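Long-range contact in pesticidal crystal protein Cry2Aa (Bacillus thuringiensis serovar kurstaki, PDB 1I5P), which binds midgut epithelial cells of dipteran and lepidopteran larvae and promotes their colloid-osmotic lysis as an insecticidal toxin: residues A[89-101]-A[171-183]. Sequence-based numbering, arbitrary orientation.
Sequences LMQDILRETEQFL and LLLLPLFAQAANM
L172 turns its CG away from the backbone N (chi1 -180°), and T97 CG2 is also anti to its own N, which leaves OG1 beside that N (chi1 -61°). Both torsions carry these carbons to the carbonyl side of their residues; the two side chains pass each other in opposite directions, and L172 CD1 meets T97 CG2 at 3.4 Å, a tight pair. L172 is a knob in the hole formed by L94, T97, E98 and L101; its CD2 lies 3.8 Å from E98 CG, while E98 OE2 forms a salt bridge with R104. One turn on, L176 packs with CD1 on L94 CB at 3.8 Å, and its CD2 touches M90 O and I93 CG2. M90, bent at chi2 and chi3, lays CE against Q179 CB at 3.5 Å and meets the CE of M183 tip to tip. P175, at the kink of 171-183, puts CG 3.7 Å from T97 OG1. T97 OG1 donates to I93 O from above the carbonyl plane, on the face opposite T97 N, and is also hydrogen-bonded to Y247 OH of helix 238-259. No hydrogen bond crosses between the segments, whose axes come within 8.8 Å and whose N-to-C directions differ by 154°. This largely apolar, near-antiparallel packing joins helices 88-101 and 170-193 within the N-terminal helical bundle of the three-domain delta-endotoxins, the domain generally held to form the membrane pore.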
loop_
_atom_site.group_PDB
_atom_site.type_symbol
_atom_site.label_atom_id
_atom_site.label_comp_id
_atom_site.label_asym_id
_atom_site.label_seq_id
_atom_site.Cartn_x
_atom_site.Cartn_y
_atom_site.Cartn_z
ATOM N N LEU A 89 21.979 4.750 -8.830
ATOM C CA LEU A 89 20.732 4.627 -8.073
ATOM C C LEU A 89 20.574 3.223 -7.488
ATOM O O LEU A 89 20.047 3.053 -6.383
ATOM C CB LEU A 89 19.522 4.983 -8.952
ATOM C CG LEU A 89 19.461 6.435 -9.448
ATOM C CD1 LEU A 89 18.161 6.671 -10.200
ATOM C CD2 LEU A 89 19.567 7.400 -8.269
ATOM N N MET A 90 21.027 2.216 -8.227
ATOM C CA MET A 90 20.950 0.849 -7.735
ATOM C C MET A 90 21.984 0.694 -6.620
ATOM O O MET A 90 21.722 0.055 -5.603
ATOM C CB MET A 90 21.237 -0.141 -8.863
ATOM C CG MET A 90 20.106 -0.278 -9.863
ATOM S SD MET A 90 18.614 -0.950 -9.098
ATOM C CE MET A 90 18.825 -2.714 -9.433
ATOM N N GLN A 91 23.158 1.289 -6.807
ATOM C CA GLN A 91 24.195 1.192 -5.791
ATOM C C GLN A 91 23.713 1.855 -4.509
ATOM O O GLN A 91 23.980 1.367 -3.420
ATOM C CB GLN A 91 25.497 1.857 -6.256
ATOM C CG GLN A 91 26.130 1.216 -7.482
ATOM C CD GLN A 91 27.449 1.863 -7.863
ATOM O OE1 GLN A 91 27.734 2.996 -7.471
ATOM N NE2 GLN A 91 28.257 1.152 -8.644
ATOM N N ASP A 92 22.996 2.967 -4.642
ATOM C CA ASP A 92 22.491 3.683 -3.477
ATOM C C ASP A 92 21.398 2.898 -2.754
ATOM O O ASP A 92 21.291 2.948 -1.531
ATOM C CB ASP A 92 21.958 5.052 -3.889
ATOM C CG ASP A 92 21.264 5.765 -2.752
ATOM O OD1 ASP A 92 21.967 6.274 -1.847
ATOM O OD2 ASP A 92 20.012 5.806 -2.755
ATOM N N ILE A 93 20.577 2.186 -3.515
ATOM C CA ILE A 93 19.517 1.380 -2.920
ATOM C C ILE A 93 20.165 0.358 -1.991
ATOM O O ILE A 93 19.735 0.179 -0.854
ATOM C CB ILE A 93 18.705 0.640 -4.002
ATOM C CG1 ILE A 93 17.729 1.620 -4.668
ATOM C CG2 ILE A 93 17.964 -0.548 -3.389
ATOM C CD1 ILE A 93 16.952 1.025 -5.838
ATOM N N LEU A 94 21.207 -0.305 -2.487
ATOM C CA LEU A 94 21.925 -1.301 -1.701
ATOM C C LEU A 94 22.547 -0.681 -0.468
ATOM O O LEU A 94 22.440 -1.220 0.633
ATOM C CB LEU A 94 23.036 -1.953 -2.523
ATOM C CG LEU A 94 24.022 -2.771 -1.674
ATOM C CD1 LEU A 94 23.327 -4.003 -1.082
ATOM C CD2 LEU A 94 25.205 -3.184 -2.528
ATOM N N ARG A 95 23.211 0.453 -0.647
ATOM C CA ARG A 95 23.858 1.093 0.481
ATOM C C ARG A 95 22.902 1.664 1.511
ATOM O O ARG A 95 23.180 1.610 2.709
ATOM C CB ARG A 95 24.838 2.144 -0.029
ATOM C CG ARG A 95 25.941 1.502 -0.879
ATOM C CD ARG A 95 26.330 0.132 -0.297
ATOM N NE ARG A 95 27.521 -0.469 -0.889
ATOM C CZ ARG A 95 28.747 -0.358 -0.384
ATOM N NH1 ARG A 95 28.951 0.334 0.726
ATOM N NH2 ARG A 95 29.768 -0.958 -0.979
ATOM N N GLU A 96 21.774 2.206 1.069
ATOM C CA GLU A 96 20.823 2.733 2.038
ATOM C C GLU A 96 20.114 1.571 2.725
ATOM O O GLU A 96 19.654 1.702 3.855
ATOM C CB GLU A 96 19.809 3.660 1.366
ATOM C CG GLU A 96 20.438 4.923 0.796
ATOM C CD GLU A 96 19.474 6.092 0.747
ATOM O OE1 GLU A 96 19.066 6.565 1.824
ATOM O OE2 GLU A 96 19.127 6.538 -0.369
ATOM N N THR A 97 20.020 0.437 2.037
ATOM C CA THR A 97 19.393 -0.739 2.618
ATOM C C THR A 97 20.342 -1.275 3.689
ATOM O O THR A 97 19.909 -1.714 4.756
ATOM C CB THR A 97 19.150 -1.832 1.557
ATOM O OG1 THR A 97 18.277 -1.321 0.542
ATOM C CG2 THR A 97 18.515 -3.066 2.190
ATOM N N GLU A 98 21.641 -1.229 3.397
ATOM C CA GLU A 98 22.649 -1.686 4.348
ATOM C C GLU A 98 22.568 -0.832 5.602
ATOM O O GLU A 98 22.638 -1.341 6.718
ATOM C CB GLU A 98 24.060 -1.574 3.753
ATOM C CG GLU A 98 24.432 -2.699 2.804
ATOM C CD GLU A 98 25.888 -2.654 2.352
ATOM O OE1 GLU A 98 26.390 -3.694 1.881
ATOM O OE2 GLU A 98 26.535 -1.587 2.457
ATOM N N GLN A 99 22.420 0.473 5.412
ATOM C CA GLN A 99 22.337 1.376 6.544
ATOM C C GLN A 99 21.051 1.154 7.336
ATOM O O GLN A 99 21.064 1.166 8.566
ATOM C CB GLN A 99 22.425 2.830 6.072
ATOM C CG GLN A 99 22.530 3.850 7.207
ATOM C CD GLN A 99 23.101 5.178 6.740
ATOM O OE1 GLN A 99 23.461 5.331 5.574
ATOM N NE2 GLN A 99 23.192 6.143 7.651
ATOM N N PHE A 100 19.945 0.942 6.627
ATOM C CA PHE A 100 18.655 0.722 7.274
ATOM C C PHE A 100 18.622 -0.559 8.103
ATOM O O PHE A 100 18.163 -0.552 9.241
ATOM C CB PHE A 100 17.528 0.662 6.234
ATOM C CG PHE A 100 16.157 0.469 6.839
ATOM C CD1 PHE A 100 15.534 1.507 7.524
ATOM C CD2 PHE A 100 15.505 -0.758 6.750
ATOM C CE1 PHE A 100 14.280 1.332 8.109
ATOM C CE2 PHE A 100 14.249 -0.948 7.333
ATOM C CZ PHE A 100 13.636 0.103 8.016
ATOM N N LEU A 101 19.108 -1.655 7.532
ATOM C CA LEU A 101 19.094 -2.935 8.231
ATOM C C LEU A 101 20.292 -3.157 9.149
ATOM O O LEU A 101 20.282 -4.058 9.988
ATOM C CB LEU A 101 19.031 -4.077 7.214
ATOM C CG LEU A 101 17.811 -4.097 6.293
ATOM C CD1 LEU A 101 17.965 -5.231 5.283
ATOM C CD2 LEU A 101 16.540 -4.275 7.115
ATOM N N LEU A 171 17.748 -10.891 2.376
ATOM C CA LEU A 171 16.917 -9.749 2.754
ATOM C C LEU A 171 17.590 -8.438 2.370
ATOM O O LEU A 171 16.942 -7.508 1.891
ATOM C CB LEU A 171 16.638 -9.737 4.259
ATOM C CG LEU A 171 15.700 -8.613 4.726
ATOM C CD1 LEU A 171 14.259 -8.936 4.293
ATOM C CD2 LEU A 171 15.773 -8.469 6.239
ATOM N N LEU A 172 18.898 -8.368 2.587
ATOM C CA LEU A 172 19.652 -7.167 2.264
ATOM C C LEU A 172 19.626 -6.850 0.772
ATOM O O LEU A 172 19.612 -5.684 0.377
ATOM C CB LEU A 172 21.100 -7.325 2.737
ATOM C CG LEU A 172 22.034 -6.140 2.484
ATOM C CD1 LEU A 172 21.331 -4.843 2.862
ATOM C CD2 LEU A 172 23.316 -6.319 3.294
ATOM N N LEU A 173 19.610 -7.895 -0.046
ATOM C CA LEU A 173 19.600 -7.747 -1.492
ATOM C C LEU A 173 18.192 -7.728 -2.082
ATOM O O LEU A 173 18.017 -7.471 -3.272
ATOM C CB LEU A 173 20.392 -8.890 -2.127
ATOM C CG LEU A 173 21.887 -8.950 -1.801
ATOM C CD1 LEU A 173 22.470 -10.280 -2.257
ATOM C CD2 LEU A 173 22.597 -7.792 -2.493
ATOM N N LEU A 174 17.187 -7.994 -1.254
ATOM C CA LEU A 174 15.807 -8.042 -1.741
ATOM C C LEU A 174 15.384 -6.810 -2.568
ATOM O O LEU A 174 14.761 -6.963 -3.621
ATOM C CB LEU A 174 14.839 -8.274 -0.581
ATOM C CG LEU A 174 13.466 -8.850 -0.966
ATOM C CD1 LEU A 174 13.637 -10.158 -1.752
ATOM C CD2 LEU A 174 12.632 -9.087 0.287
ATOM N N PRO A 175 15.714 -5.588 -2.113
ATOM C CA PRO A 175 15.327 -4.406 -2.890
ATOM C C PRO A 175 15.939 -4.471 -4.285
ATOM O O PRO A 175 15.267 -4.227 -5.277
ATOM C CB PRO A 175 15.871 -3.250 -2.051
ATOM C CG PRO A 175 15.724 -3.774 -0.663
ATOM C CD PRO A 175 16.273 -5.185 -0.812
ATOM N N LEU A 176 17.215 -4.826 -4.361
ATOM C CA LEU A 176 17.888 -4.928 -5.656
ATOM C C LEU A 176 17.259 -6.029 -6.499
ATOM O O LEU A 176 17.014 -5.845 -7.690
ATOM C CB LEU A 176 19.381 -5.213 -5.468
ATOM C CG LEU A 176 20.279 -4.112 -4.892
ATOM C CD1 LEU A 176 21.740 -4.525 -5.058
ATOM C CD2 LEU A 176 20.034 -2.790 -5.619
ATOM N N PHE A 177 16.994 -7.176 -5.885
ATOM C CA PHE A 177 16.390 -8.274 -6.625
ATOM C C PHE A 177 15.028 -7.855 -7.173
ATOM O O PHE A 177 14.669 -8.195 -8.299
ATOM C CB PHE A 177 16.227 -9.518 -5.745
ATOM C CG PHE A 177 15.442 -10.616 -6.410
ATOM C CD1 PHE A 177 16.030 -11.418 -7.384
ATOM C CD2 PHE A 177 14.087 -10.779 -6.136
ATOM C CE1 PHE A 177 15.281 -12.362 -8.079
ATOM C CE2 PHE A 177 13.328 -11.720 -6.826
ATOM C CZ PHE A 177 13.927 -12.513 -7.802
ATOM N N ALA A 178 14.271 -7.113 -6.374
ATOM C CA ALA A 178 12.956 -6.649 -6.802
ATOM C C ALA A 178 13.092 -5.780 -8.044
ATOM O O ALA A 178 12.328 -5.926 -8.996
ATOM C CB ALA A 178 12.288 -5.863 -5.689
ATOM N N GLN A 179 14.065 -4.872 -8.033
ATOM C CA GLN A 179 14.283 -4.009 -9.189
ATOM C C GLN A 179 14.649 -4.859 -10.409
ATOM O O GLN A 179 14.164 -4.610 -11.510
ATOM C CB GLN A 179 15.401 -2.998 -8.913
ATOM C CG GLN A 179 15.041 -1.873 -7.943
ATOM C CD GLN A 179 13.840 -1.058 -8.397
ATOM O OE1 GLN A 179 13.546 -0.973 -9.590
ATOM N NE2 GLN A 179 13.144 -0.441 -7.442
ATOM N N ALA A 180 15.499 -5.866 -10.209
ATOM C CA ALA A 180 15.914 -6.737 -11.307
ATOM C C ALA A 180 14.739 -7.583 -11.795
ATOM O O ALA A 180 14.598 -7.839 -12.991
ATOM C CB ALA A 180 17.063 -7.640 -10.861
ATOM N N ALA A 181 13.904 -8.029 -10.863
ATOM C CA ALA A 181 12.736 -8.818 -11.222
ATOM C C ALA A 181 11.821 -7.919 -12.047
ATOM O O ALA A 181 11.178 -8.378 -12.991
ATOM C CB ALA A 181 12.016 -9.313 -9.966
ATOM N N ASN A 182 11.774 -6.634 -11.699
ATOM C CA ASN A 182 10.956 -5.673 -12.437
ATOM C C ASN A 182 11.394 -5.656 -13.894
ATOM O O ASN A 182 10.572 -5.664 -14.807
ATOM C CB ASN A 182 11.126 -4.253 -11.881
ATOM C CG ASN A 182 10.217 -3.963 -10.709
ATOM O OD1 ASN A 182 9.245 -4.674 -10.472
ATOM N ND2 ASN A 182 10.514 -2.890 -9.982
ATOM N N MET A 183 12.704 -5.631 -14.097
ATOM C CA MET A 183 13.263 -5.592 -15.438
ATOM C C MET A 183 12.950 -6.840 -16.255
ATOM O O MET A 183 12.549 -6.742 -17.412
ATOM C CB MET A 183 14.777 -5.376 -15.360
ATOM C CG MET A 183 15.167 -4.037 -14.740
ATOM S SD MET A 183 16.927 -3.933 -14.355
ATOM C CE MET A 183 16.909 -3.157 -12.742
#